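Local atomic coordinates of pseudoaglycone deacetylase Dbv21 (Actinoplanes teichomyceticus, PDB entry 3DFI), a protein that probably removes an acetyl group from the pseudoaglycone of the lipoglycopeptide antibiotic A40926, acting as a zinc-dependent deacetylase of the PIG-L family. Residues Ser27-Glu32 and Arg216-Gln221; Ala132-Ile137 and Ala172-Ile177; Pro186-Ser191 and Asp245-Asn250. All coordinates share one frame; numbering follows the deposited sequence.

Interaction 1: Ser27-Glu32 and Arg216-Gln221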
ATOM      1  N   SER A  27       9.984   1.928   6.201  1.00 47.37           N
ATOM      2  CA  SER A  27       9.469   2.297   7.537  1.00 47.52           C
ATOM      3  C   SER A  27       8.908   1.058   8.246  1.00 47.29           C
ATOM      4  O   SER A  27       9.044   0.908   9.459  1.00 46.72           O
ATOM      5  CB  SER A  27       8.366   3.343   7.436  1.00 48.02           C
ATOM      6  OG  SER A  27       8.855   4.565   6.914  1.00 50.31           O
ATOM      7  N   LEU A  28       8.310   0.156   7.477  1.00 46.85           N
ATOM      8  CA  LEU A  28       7.809  -1.091   8.049  1.00 46.91           C
ATOM      9  C   LEU A  28       8.958  -1.966   8.526  1.00 46.23           C
ATOM     10  O   LEU A  28       8.917  -2.478   9.656  1.00 46.07           O
ATOM     11  CB  LEU A  28       6.918  -1.850   7.057  1.00 46.69           C
ATOM     12  CG  LEU A  28       5.601  -1.168   6.649  1.00 47.97           C
ATOM     13  CD1 LEU A  28       4.813  -2.063   5.664  1.00 47.84           C
ATOM     14  CD2 LEU A  28       4.752  -0.823   7.831  1.00 45.75           C
ATOM     15  N   ALA A  29       9.968  -2.129   7.663  1.00 45.00           N
ATOM     16  CA  ALA A  29      11.206  -2.839   7.997  1.00 44.22           C
ATOM     17  C   ALA A  29      11.863  -2.235   9.232  1.00 44.15           C
ATOM     18  O   ALA A  29      12.327  -2.967  10.119  1.00 44.13           O
ATOM     19  CB  ALA A  29      12.160  -2.789   6.836  1.00 43.88           C
ATOM     20  N   GLN A  30      11.932  -0.902   9.274  1.00 44.20           N
ATOM     21  CA  GLN A  30      12.544  -0.190  10.413  1.00 44.30           C
ATOM     22  C   GLN A  30      11.737  -0.385  11.695  1.00 44.65           C
ATOM     23  O   GLN A  30      12.316  -0.462  12.793  1.00 44.46           O
ATOM     24  CB  GLN A  30      12.678   1.309  10.131  1.00 44.62           C
ATOM     25  CG  GLN A  30      13.417   2.089  11.233  1.00 44.62           C
ATOM     26  CD  GLN A  30      14.904   1.784  11.256  1.00 47.54           C
ATOM     27  OE1 GLN A  30      15.435   1.277  12.247  1.00 50.18           O
ATOM     28  NE2 GLN A  30      15.584   2.077  10.154  1.00 45.81           N
ATOM     29  N   ALA A  31      10.408  -0.439  11.565  1.00 44.30           N
ATOM     30  CA  ALA A  31       9.556  -0.695  12.738  1.00 44.86           C
ATOM     31  C   ALA A  31       9.845  -2.081  13.302  1.00 45.04           C
ATOM     32  O   ALA A  31       9.967  -2.239  14.504  1.00 44.47           O
ATOM     33  CB  ALA A  31       8.075  -0.542  12.399  1.00 44.27           C
ATOM     34  N   GLU A  32       9.987  -3.070  12.416  1.00 46.07           N
ATOM     35  CA  GLU A  32      10.299  -4.436  12.833  1.00 47.34           C
ATOM     36  C   GLU A  32      11.708  -4.556  13.452  1.00 47.62           C
ATOM     37  O   GLU A  32      11.894  -5.227  14.480  1.00 47.42           O
ATOM     38  CB  GLU A  32      10.097  -5.413  11.667  1.00 47.40           C
ATOM     39  CG  GLU A  32      10.114  -6.884  12.071  1.00 49.56           C
ATOM     40  CD  GLU A  32      11.464  -7.567  11.819  1.00 54.89           C
ATOM     41  OE1 GLU A  32      11.506  -8.822  11.852  1.00 57.36           O
ATOM     42  OE2 GLU A  32      12.478  -6.870  11.578  1.00 55.34           O
ATOM     43  N   ARG A 216      16.353   0.272   4.183  1.00 50.18           N
ATOM     44  CA  ARG A 216      16.247   0.589   2.750  1.00 50.11           C
ATOM     45  C   ARG A 216      16.636  -0.615   1.887  1.00 49.88           C
ATOM     46  O   ARG A 216      15.974  -0.913   0.893  1.00 49.82           O
ATOM     47  CB  ARG A 216      17.113   1.807   2.407  1.00 50.13           C
ATOM     48  CG  ARG A 216      17.325   2.073   0.919  1.00 50.53           C
ATOM     49  CD  ARG A 216      18.608   2.859   0.729  1.00 54.57           C
ATOM     50  NE  ARG A 216      19.127   2.872  -0.640  1.00 57.31           N
ATOM     51  CZ  ARG A 216      19.687   1.841  -1.276  1.00 58.95           C
ATOM     52  NH1 ARG A 216      20.132   2.010  -2.514  1.00 58.38           N
ATOM     53  NH2 ARG A 216      19.788   0.640  -0.705  1.00 60.27           N
ATOM     54  N   THR A 217      17.716  -1.290   2.272  1.00 49.81           N
ATOM     55  CA  THR A 217      18.156  -2.522   1.607  1.00 49.79           C
ATOM     56  C   THR A 217      17.047  -3.584   1.669  1.00 49.86           C
ATOM     57  O   THR A 217      16.714  -4.215   0.650  1.00 50.37           O
ATOM     58  CB  THR A 217      19.522  -3.007   2.181  1.00 49.66           C
ATOM     59  OG1 THR A 217      20.539  -2.077   1.798  1.00 49.65           O
ATOM     60  CG2 THR A 217      19.925  -4.378   1.654  1.00 50.74           C
ATOM     61  N   ARG A 218      16.443  -3.753   2.841  1.00 48.84           N
ATOM     62  CA  ARG A 218      15.340  -4.705   2.973  1.00 48.62           C
ATOM     63  C   ARG A 218      14.111  -4.327   2.138  1.00 48.33           C
ATOM     64  O   ARG A 218      13.469  -5.206   1.557  1.00 47.52           O
ATOM     65  CB  ARG A 218      14.957  -4.915   4.429  1.00 48.32           C
ATOM     66  CG  ARG A 218      16.040  -5.644   5.226  1.00 49.41           C
ATOM     67  CD  ARG A 218      15.657  -5.652   6.693  1.00 50.32           C
ATOM     68  NE  ARG A 218      14.673  -6.695   6.955  1.00 50.31           N
ATOM     69  CZ  ARG A 218      13.885  -6.754   8.012  1.00 49.55           C
ATOM     70  NH1 ARG A 218      13.050  -7.767   8.133  1.00 50.72           N
ATOM     71  NH2 ARG A 218      13.920  -5.805   8.937  1.00 51.16           N
ATOM     72  N   LYS A 219      13.791  -3.031   2.069  1.00 47.93           N
ATOM     73  CA  LYS A 219      12.691  -2.569   1.200  1.00 47.63           C
ATOM     74  C   LYS A 219      12.931  -2.976  -0.279  1.00 47.71           C
ATOM     75  O   LYS A 219      12.044  -3.537  -0.919  1.00 48.32           O
ATOM     76  CB  LYS A 219      12.538  -1.052   1.285  1.00 47.32           C
ATOM     77  CG  LYS A 219      11.431  -0.504   0.392  1.00 48.35           C
ATOM     78  CD  LYS A 219      11.423   1.032   0.305  1.00 47.33           C
ATOM     79  CE  LYS A 219      10.227   1.486  -0.523  1.00 47.92           C
ATOM     80  NZ  LYS A 219       9.847   2.928  -0.346  1.00 48.17           N
ATOM     81  N   PHE A 220      14.109  -2.647  -0.810  1.00 47.42           N
ATOM     82  CA  PHE A 220      14.396  -2.827  -2.231  1.00 47.82           C
ATOM     83  C   PHE A 220      14.406  -4.329  -2.578  1.00 48.02           C
ATOM     84  O   PHE A 220      13.890  -4.748  -3.620  1.00 48.21           O
ATOM     85  CB  PHE A 220      15.715  -2.133  -2.619  1.00 48.05           C
ATOM     86  CG  PHE A 220      15.622  -0.609  -2.758  1.00 47.90           C
ATOM     87  CD1 PHE A 220      16.666   0.107  -3.360  1.00 49.40           C
ATOM     88  CD2 PHE A 220      14.527   0.102  -2.303  1.00 49.92           C
ATOM     89  CE1 PHE A 220      16.604   1.499  -3.491  1.00 49.81           C
ATOM     90  CE2 PHE A 220      14.458   1.509  -2.416  1.00 47.95           C
ATOM     91  CZ  PHE A 220      15.481   2.200  -3.005  1.00 48.75           C
ATOM     92  N   GLN A 221      14.937  -5.140  -1.670  1.00 48.30           N
ATOM     93  CA  GLN A 221      14.937  -6.590  -1.844  1.00 48.72           C
ATOM     94  C   GLN A 221      13.524  -7.166  -1.842  1.00 49.08           C
ATOM     95  O   GLN A 221      13.181  -7.987  -2.685  1.00 48.85           O
ATOM     96  CB  GLN A 221      15.837  -7.262  -0.790  1.00 48.91           C
ATOM     97  CG  GLN A 221      16.086  -8.749  -1.028  1.00 48.82           C
ATOM     98  CD  GLN A 221      16.945  -9.044  -2.261  1.00 48.89           C
ATOM     99  OE1 GLN A 221      17.895  -8.316  -2.575  1.00 47.53           O
ATOM    100  NE2 GLN A 221      16.622 -10.140  -2.951  1.00 47.38           N
TER
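Within the single alpha/beta domain of this PIG-L-family deacetylase, helix 19-33 and helix 213-223 are joined at one flank by Arg218, which reaches across to Glu32 and Ala29. The two backbones come nearest at Ala29 and Arg218, whose CA atoms are 6.8 Å apart. A bend at chi3 (80°) turns the guanidinium of Arg218 across toward Glu32, and it passes beside the Ala29 methyl, with NH2 of Arg218 4.1 Å from CB of Ala29. The same NH2 donates to Glu32 OE2 over 3.2 Å in a salt bridge with a moderately bent N-H...O angle of 154°. The carboxylate oxygen sits at the edge of the guanidinium, near its plane, but is itself approached from above the carboxylate plane, 45° out of it. Glu32 gets there by bending its chain at chi2. Although Ala29 O is 3.5 Å from Arg218 NH2, the angle is too poor for a bond. Arg218 has a second partner: NH1 donates to Gln85 O at the end of helix 71-86, where Leu86 also touches both Ala29 and Arg218. Nearby, Glu259 of strand 258-266 pairs with Ser27 OG on one helix and Lys219 NZ on the other. With Glu32 and a backbone carbonyl gripping separate nitrogens, the guanidinium is fixed in rotation, and the ion pair, only partly buried, is probably softened by solvent.

Interaction 2: Ala132-Ile137 and Ala172-Ile177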
ATOM      1  N   ALA A 132     -18.541  -1.962   2.442  1.00 51.88           N
ATOM      2  CA  ALA A 132     -18.118  -3.361   2.525  1.00 51.91           C
ATOM      3  C   ALA A 132     -16.658  -3.477   2.947  1.00 51.88           C
ATOM      4  O   ALA A 132     -16.311  -4.317   3.789  1.00 52.68           O
ATOM      5  CB  ALA A 132     -18.327  -4.086   1.169  1.00 52.19           C
ATOM      6  N   ILE A 133     -15.804  -2.656   2.343  1.00 50.26           N
ATOM      7  CA  ILE A 133     -14.405  -2.632   2.699  1.00 50.10           C
ATOM      8  C   ILE A 133     -14.221  -2.192   4.153  1.00 49.95           C
ATOM      9  O   ILE A 133     -13.483  -2.822   4.902  1.00 50.18           O
ATOM     10  CB  ILE A 133     -13.581  -1.695   1.763  1.00 50.03           C
ATOM     11  CG1 ILE A 133     -13.567  -2.222   0.328  1.00 48.59           C
ATOM     12  CG2 ILE A 133     -12.151  -1.518   2.293  1.00 50.65           C
ATOM     13  CD1 ILE A 133     -12.912  -1.243  -0.645  1.00 49.14           C
ATOM     14  N   ARG A 134     -14.901  -1.113   4.545  1.00 49.88           N
ATOM     15  CA  ARG A 134     -14.857  -0.614   5.927  1.00 49.54           C
ATOM     16  C   ARG A 134     -15.158  -1.706   6.996  1.00 49.76           C
ATOM     17  O   ARG A 134     -14.462  -1.790   8.016  1.00 49.46           O
ATOM     18  CB  ARG A 134     -15.816   0.576   6.091  1.00 48.89           C
ATOM     19  CG  ARG A 134     -15.903   1.115   7.524  1.00 49.60           C
ATOM     20  CD  ARG A 134     -17.094   2.062   7.729  1.00 50.44           C
ATOM     21  NE  ARG A 134     -17.304   2.338   9.143  1.00 53.16           N
ATOM     22  CZ  ARG A 134     -18.108   3.286   9.645  1.00 54.69           C
ATOM     23  NH1 ARG A 134     -18.217   3.416  10.959  1.00 53.23           N
ATOM     24  NH2 ARG A 134     -18.790   4.116   8.854  1.00 53.54           N
ATOM     25  N   GLU A 135     -16.200  -2.509   6.768  1.00 49.57           N
ATOM     26  CA  GLU A 135     -16.586  -3.601   7.699  1.00 50.31           C
ATOM     27  C   GLU A 135     -15.416  -4.563   7.918  1.00 49.94           C
ATOM     28  O   GLU A 135     -15.084  -4.907   9.044  1.00 50.22           O
ATOM     29  CB  GLU A 135     -17.719  -4.429   7.107  1.00 50.55           C
ATOM     30  CG  GLU A 135     -19.096  -4.075   7.466  1.00 54.14           C
ATOM     31  CD  GLU A 135     -20.060  -5.184   7.051  1.00 57.25           C
ATOM     32  OE1 GLU A 135     -20.766  -5.744   7.934  1.00 59.85           O
ATOM     33  OE2 GLU A 135     -20.090  -5.513   5.841  1.00 57.24           O
ATOM     34  N   ASP A 136     -14.813  -5.000   6.820  1.00 49.39           N
ATOM     35  CA  ASP A 136     -13.648  -5.886   6.844  1.00 49.56           C
ATOM     36  C   ASP A 136     -12.415  -5.269   7.511  1.00 49.83           C
ATOM     37  O   ASP A 136     -11.667  -5.975   8.192  1.00 49.93           O
ATOM     38  CB  ASP A 136     -13.299  -6.342   5.423  1.00 48.95           C
ATOM     39  CG  ASP A 136     -14.282  -7.341   4.868  1.00 49.58           C
ATOM     40  OD1 ASP A 136     -15.418  -7.507   5.406  1.00 48.55           O
ATOM     41  OD2 ASP A 136     -13.909  -8.002   3.881  1.00 48.80           O
ATOM     42  N   ILE A 137     -12.190  -3.974   7.295  1.00 49.43           N
ATOM     43  CA  ILE A 137     -11.113  -3.262   7.991  1.00 50.02           C
ATOM     44  C   ILE A 137     -11.394  -3.138   9.499  1.00 50.35           C
ATOM     45  O   ILE A 137     -10.492  -3.314  10.307  1.00 50.53           O
ATOM     46  CB  ILE A 137     -10.813  -1.852   7.366  1.00 50.50           C
ATOM     47  CG1 ILE A 137     -10.225  -2.009   5.954  1.00 48.84           C
ATOM     48  CG2 ILE A 137      -9.758  -1.090   8.181  1.00 50.16           C
ATOM     49  CD1 ILE A 137     -10.243  -0.704   5.199  1.00 50.90           C
ATOM     50  N   ALA A 172     -10.802   3.310  11.151  1.00 49.53           N
ATOM     51  CA  ALA A 172      -9.871   3.746  12.210  1.00 50.15           C
ATOM     52  C   ALA A 172     -10.485   4.787  13.166  1.00 50.68           C
ATOM     53  O   ALA A 172     -10.191   4.796  14.363  1.00 50.33           O
ATOM     54  CB  ALA A 172      -8.543   4.274  11.604  1.00 49.67           C
ATOM     55  N   ARG A 173     -11.330   5.664  12.631  1.00 52.29           N
ATOM     56  CA  ARG A 173     -12.039   6.664  13.434  1.00 52.79           C
ATOM     57  C   ARG A 173     -13.089   6.011  14.323  1.00 53.41           C
ATOM     58  O   ARG A 173     -13.276   6.415  15.480  1.00 53.82           O
ATOM     59  CB  ARG A 173     -12.680   7.736  12.537  1.00 52.67           C
ATOM     60  CG  ARG A 173     -13.370   8.897  13.287  1.00 52.66           C
ATOM     61  CD  ARG A 173     -14.076   9.880  12.335  1.00 53.26           C
ATOM     62  NE  ARG A 173     -13.155  10.411  11.316  1.00 52.48           N
ATOM     63  CZ  ARG A 173     -13.340  10.284  10.001  1.00 53.24           C
ATOM     64  NH1 ARG A 173     -14.440   9.688   9.540  1.00 52.27           N
ATOM     65  NH2 ARG A 173     -12.429  10.746   9.144  1.00 51.10           N
ATOM     66  N   GLU A 174     -13.785   5.014  13.782  1.00 54.54           N
ATOM     67  CA  GLU A 174     -14.794   4.278  14.545  1.00 54.57           C
ATOM     68  C   GLU A 174     -14.115   3.591  15.719  1.00 55.03           C
ATOM     69  O   GLU A 174     -14.635   3.609  16.837  1.00 54.16           O
ATOM     70  CB  GLU A 174     -15.507   3.236  13.659  1.00 54.91           C
ATOM     71  CG  GLU A 174     -16.610   2.390  14.370  1.00 55.74           C
ATOM     72  CD  GLU A 174     -17.824   3.206  14.825  1.00 58.91           C
ATOM     73  OE1 GLU A 174     -18.665   2.665  15.576  1.00 60.07           O
ATOM     74  OE2 GLU A 174     -17.941   4.393  14.449  1.00 62.15           O
ATOM     75  N   ARG A 175     -12.951   2.994  15.451  1.00 54.59           N
ATOM     76  CA  ARG A 175     -12.220   2.235  16.466  1.00 55.18           C
ATOM     77  C   ARG A 175     -11.202   3.039  17.290  1.00 54.52           C
ATOM     78  O   ARG A 175     -10.506   2.478  18.132  1.00 54.75           O
ATOM     79  CB  ARG A 175     -11.641   0.954  15.854  1.00 55.20           C
ATOM     80  CG  ARG A 175     -12.768  -0.096  15.680  1.00 59.50           C
ATOM     81  CD  ARG A 175     -12.293  -1.523  15.645  1.00 60.55           C
ATOM     82  NE  ARG A 175     -12.354  -2.186  16.936  1.00 60.97           N
ATOM     83  CZ  ARG A 175     -13.358  -2.968  17.318  1.00 61.53           C
ATOM     84  NH1 ARG A 175     -13.318  -3.552  18.504  1.00 62.37           N
ATOM     85  NH2 ARG A 175     -14.400  -3.171  16.513  1.00 60.65           N
ATOM     86  N   GLY A 176     -11.154   4.352  17.060  1.00 53.86           N
ATOM     87  CA  GLY A 176     -10.234   5.258  17.762  1.00 52.89           C
ATOM     88  C   GLY A 176      -8.757   4.877  17.674  1.00 52.56           C
ATOM     89  O   GLY A 176      -8.026   4.947  18.676  1.00 51.82           O
ATOM     90  N   ILE A 177      -8.306   4.482  16.479  1.00 51.29           N
ATOM     91  CA  ILE A 177      -6.904   4.184  16.274  1.00 51.43           C
ATOM     92  C   ILE A 177      -6.247   5.333  15.500  1.00 51.76           C
ATOM     93  O   ILE A 177      -6.775   5.759  14.461  1.00 51.52           O
ATOM     94  CB  ILE A 177      -6.684   2.868  15.434  1.00 51.60           C
ATOM     95  CG1 ILE A 177      -7.574   1.691  15.891  1.00 51.42           C
ATOM     96  CG2 ILE A 177      -5.175   2.546  15.306  1.00 51.89           C
ATOM     97  CD1 ILE A 177      -7.502   1.289  17.386  1.00 50.55           C
TER
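Before the chain reaches Glu174, the residue that meets Arg134, it passes Ala172 and Arg173 in the last turn of helix 159-174. Glu174 is where the two segments touch. Its side chain heads for helix 126-144, and the bend at chi2 (66°) turns the carboxylate so that OE2 lies 3.6 Å from Arg134 NH1, a long salt bridge with no hydrogen bond. The oxygen stands at the edge of the guanidinium, near its plane, while the carboxylate and guanidinium planes are inclined by 54°. Arg134 is fully extended from CG to NE, and its NH1 also lies 3.8 Å from Glu174 CB, so it touches the aliphatic part of the glutamate as well as the carboxylate. The stronger partner of Arg134 is Glu138, one turn further along its own helix, which pairs with NE. These helices come before and after strand 148-152, a parallel strand in the mixed seven-stranded sheet of the alpha/beta domain, and they lie against each other, with Ile133 on Ala167 and Ile137 on Ala171. Arg175 reaches back to Ile141 and Ala142. Gly176 then ends the helix in a Schellman motif: it has positive phi, its N bonds only weakly to Arg173 O, and Ile177 N bonds to Ala172 O at 2.9 Å.

Interaction 3: Pro186-Ser191 and Asp245-Asn250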
ATOM      1  N   PRO A 186       5.536   4.139  -6.953  1.00 48.21           N
ATOM      2  CA  PRO A 186       6.400   5.231  -7.406  1.00 48.68           C
ATOM      3  C   PRO A 186       5.631   6.436  -7.933  1.00 49.47           C
ATOM      4  O   PRO A 186       6.232   7.438  -8.323  1.00 49.24           O
ATOM      5  CB  PRO A 186       7.178   4.591  -8.565  1.00 48.14           C
ATOM      6  CG  PRO A 186       6.229   3.574  -9.142  1.00 48.08           C
ATOM      7  CD  PRO A 186       5.409   3.070  -7.967  1.00 48.14           C
ATOM      8  N   TYR A 187       4.309   6.336  -7.927  1.00 49.99           N
ATOM      9  CA  TYR A 187       3.431   7.352  -8.522  1.00 51.56           C
ATOM     10  C   TYR A 187       3.792   8.805  -8.171  1.00 51.52           C
ATOM     11  O   TYR A 187       3.844   9.659  -9.059  1.00 51.57           O
ATOM     12  CB  TYR A 187       1.962   6.977  -8.275  1.00 51.99           C
ATOM     13  CG  TYR A 187       1.773   5.459  -8.484  1.00 55.12           C
ATOM     14  CD1 TYR A 187       1.925   4.888  -9.777  1.00 57.23           C
ATOM     15  CD2 TYR A 187       1.552   4.589  -7.401  1.00 54.69           C
ATOM     16  CE1 TYR A 187       1.817   3.510  -9.995  1.00 56.53           C
ATOM     17  CE2 TYR A 187       1.422   3.196  -7.615  1.00 54.93           C
ATOM     18  CZ  TYR A 187       1.561   2.672  -8.919  1.00 56.46           C
ATOM     19  OH  TYR A 187       1.439   1.319  -9.169  1.00 56.42           O
ATOM     20  N   ALA A 188       4.116   9.059  -6.904  1.00 52.33           N
ATOM     21  CA  ALA A 188       4.505  10.411  -6.443  1.00 52.63           C
ATOM     22  C   ALA A 188       5.848  10.874  -6.987  1.00 52.86           C
ATOM     23  O   ALA A 188       6.099  12.071  -7.048  1.00 52.45           O
ATOM     24  CB  ALA A 188       4.503  10.492  -4.937  1.00 52.81           C
ATOM     25  N   ALA A 189       6.708   9.944  -7.410  1.00 53.48           N
ATOM     26  CA  ALA A 189       7.988  10.360  -8.030  1.00 53.67           C
ATOM     27  C   ALA A 189       7.808  10.970  -9.410  1.00 54.29           C
ATOM     28  O   ALA A 189       8.706  11.638  -9.910  1.00 53.82           O
ATOM     29  CB  ALA A 189       9.000   9.211  -8.075  1.00 53.09           C
ATOM     30  N   TYR A 190       6.645  10.759 -10.015  1.00 55.89           N
ATOM     31  CA  TYR A 190       6.383  11.250 -11.366  1.00 57.85           C
ATOM     32  C   TYR A 190       5.476  12.477 -11.395  1.00 59.39           C
ATOM     33  O   TYR A 190       5.706  13.393 -12.178  1.00 59.79           O
ATOM     34  CB  TYR A 190       5.809  10.135 -12.257  1.00 58.24           C
ATOM     35  CG  TYR A 190       6.753   8.967 -12.469  1.00 58.21           C
ATOM     36  CD1 TYR A 190       7.742   9.003 -13.472  1.00 59.79           C
ATOM     37  CD2 TYR A 190       6.654   7.829 -11.684  1.00 58.80           C
ATOM     38  CE1 TYR A 190       8.627   7.918 -13.672  1.00 59.55           C
ATOM     39  CE2 TYR A 190       7.528   6.733 -11.868  1.00 59.90           C
ATOM     40  CZ  TYR A 190       8.512   6.788 -12.857  1.00 59.77           C
ATOM     41  OH  TYR A 190       9.359   5.700 -13.019  1.00 59.02           O
ATOM     42  N   SER A 191       4.466  12.509 -10.524  1.00 61.65           N
ATOM     43  CA  SER A 191       3.371  13.469 -10.663  1.00 63.92           C
ATOM     44  C   SER A 191       2.578  13.734  -9.397  1.00 65.41           C
ATOM     45  O   SER A 191       2.597  12.928  -8.450  1.00 65.78           O
ATOM     46  CB  SER A 191       2.403  12.992 -11.754  1.00 64.29           C
ATOM     47  OG  SER A 191       3.044  12.976 -13.035  1.00 64.62           O
ATOM     48  N   ASP A 245      15.336   6.301  -4.967  1.00 50.73           N
ATOM     49  CA  ASP A 245      16.455   6.905  -4.240  1.00 51.76           C
ATOM     50  C   ASP A 245      16.538   8.401  -4.473  1.00 51.82           C
ATOM     51  O   ASP A 245      16.842   9.173  -3.548  1.00 51.56           O
ATOM     52  CB  ASP A 245      17.789   6.282  -4.691  1.00 52.14           C
ATOM     53  CG  ASP A 245      18.145   5.037  -3.910  1.00 53.56           C
ATOM     54  OD1 ASP A 245      17.591   4.847  -2.797  1.00 56.61           O
ATOM     55  OD2 ASP A 245      18.981   4.257  -4.402  1.00 53.56           O
ATOM     56  N   GLU A 246      16.310   8.792  -5.727  1.00 52.38           N
ATOM     57  CA  GLU A 246      16.312  10.196  -6.135  1.00 53.56           C
ATOM     58  C   GLU A 246      15.142  10.937  -5.495  1.00 53.29           C
ATOM     59  O   GLU A 246      15.325  12.052  -5.000  1.00 53.67           O
ATOM     60  CB  GLU A 246      16.229  10.311  -7.651  1.00 53.09           C
ATOM     61  CG  GLU A 246      15.958  11.726  -8.163  1.00 55.52           C
ATOM     62  CD  GLU A 246      15.740  11.772  -9.667  1.00 55.79           C
ATOM     63  OE1 GLU A 246      15.049  10.873 -10.211  1.00 58.98           O
ATOM     64  OE2 GLU A 246      16.258  12.709 -10.306  1.00 59.55           O
ATOM     65  N   HIS A 247      13.954  10.323  -5.521  1.00 52.94           N
ATOM     66  CA  HIS A 247      12.758  10.911  -4.895  1.00 53.00           C
ATOM     67  C   HIS A 247      13.010  11.223  -3.414  1.00 53.18           C
ATOM     68  O   HIS A 247      12.820  12.419  -3.008  1.00 52.93           O
ATOM     69  CB  HIS A 247      11.523   9.995  -5.040  1.00 52.52           C
ATOM     70  CG  HIS A 247      10.278  10.571  -4.420  1.00 52.09           C
ATOM     71  ND1 HIS A 247       9.597  11.638  -4.971  1.00 49.89           N
ATOM     72  CD2 HIS A 247       9.604  10.236  -3.291  1.00 50.58           C
ATOM     73  CE1 HIS A 247       8.565  11.942  -4.203  1.00 51.16           C
ATOM     74  NE2 HIS A 247       8.538  11.098  -3.185  1.00 51.47           N
ATOM     75  N   ALA A 248      13.454  10.128  -2.632  1.00 54.10           N
ATOM     76  CA  ALA A 248      13.824  10.261  -1.223  1.00 54.77           C
ATOM     77  C   ALA A 248      14.855  11.367  -1.024  1.00 55.69           C
ATOM     78  O   ALA A 248      14.739  12.195  -0.103  1.00 55.43           O
ATOM     79  CB  ALA A 248      14.381   8.940  -0.718  1.00 54.92           C
ATOM     80  N   ARG A 249      15.857  11.369  -1.902  1.00 56.18           N
ATOM     81  CA  ARG A 249      16.932  12.355  -1.883  1.00 57.28           C
ATOM     82  C   ARG A 249      16.406  13.786  -2.036  1.00 57.36           C
ATOM     83  O   ARG A 249      16.835  14.673  -1.287  1.00 57.44           O
ATOM     84  CB  ARG A 249      17.957  12.022  -2.976  1.00 57.17           C
ATOM     85  CG  ARG A 249      19.156  12.966  -3.103  1.00 60.11           C
ATOM     86  CD  ARG A 249      18.878  14.094  -4.121  1.00 62.98           C
ATOM     87  NE  ARG A 249      20.070  14.386  -4.924  1.00 63.80           N
ATOM     88  CZ  ARG A 249      20.936  15.384  -4.675  1.00 65.34           C
ATOM     89  NH1 ARG A 249      20.678  16.210  -3.643  1.00 65.51           N
ATOM     90  NH2 ARG A 249      21.994  15.553  -5.475  1.00 63.95           N
ATOM     91  N   ASN A 250      15.486  14.006  -3.019  1.00 57.74           N
ATOM     92  CA  ASN A 250      14.901  15.332  -3.255  1.00 58.47           C
ATOM     93  C   ASN A 250      14.260  15.900  -1.996  1.00 59.06           C
ATOM     94  O   ASN A 250      14.361  17.097  -1.752  1.00 59.20           O
ATOM     95  CB  ASN A 250      13.849  15.301  -4.377  1.00 58.66           C
ATOM     96  CG  ASN A 250      14.453  15.129  -5.784  1.00 59.23           C
ATOM     97  OD1 ASN A 250      15.654  15.379  -6.034  1.00 58.21           O
ATOM     98  ND2 ASN A 250      13.593  14.703  -6.715  1.00 60.28           N
TER
HETATM   99  O   HOH W   1      10.904  12.393  -7.542  1.00 64.55           O
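A short, weakly bonded helical turn at 187-190 lies against helix 240-251, with the CA atoms of Ala189 and His247 5.7 Å apart at the closest point. In this PIG-L-type alpha/beta fold the turn follows strand 179-182 and starts just after a cis peptide bond at Pro186, where Ala189 N bonds back to Pro186 O. Across the gap His247 does nearly all the work. Its CG is anti to the backbone N (chi1 -180°), which carries the imidazole across to the turn. The CB atoms of Ala189 and His247 pack 4.0 Å apart, and His247 ND1 comes to 3.7 Å from Ala189 CA. One face of the ring looks onto Ala189 N, whereas Ala188 O meets it obliquely, 3.8 Å from CE1. The contact therefore consists of small alanines and their peptide backbone laid against a flat ring, at the surface of the protein. The far nitrogen, NE2, is hydrogen-bonded to Gln183 OE1, which helps fix how the ring is turned. The side chain of Ala188 is about 13 Å from the zinc ion, which His16, Asp19 and His161 bind. A water bridges the two segments: it lies in the imidazole plane at the ring edge, 3.0 Å from His247 ND1, and gives a weak bond to Ala189 O at 3.3 Å.

Interactions 1 and 3 are neighbours, with centres 17 Å apart, and they touch directly: Arg216 of helix 213-223 forms a salt bridge with Asp245 of helix 240-251. Along the chain their segments alternate, so the C-terminal helices are tied back both to helix 19-33 and to the turn after strand 179-182. Interaction 2 falls between the two halves of interaction 1 in sequence, but its centre lies about 26 Å from that of interaction 1 and about 30 Å from that of interaction 3, opposite the latter across the chain's centre. The helices pack around one mixed sheet; helices 19-33 and 159-174 also carry the zinc ligands Asp19 and His161, away from interactions 1 and 2.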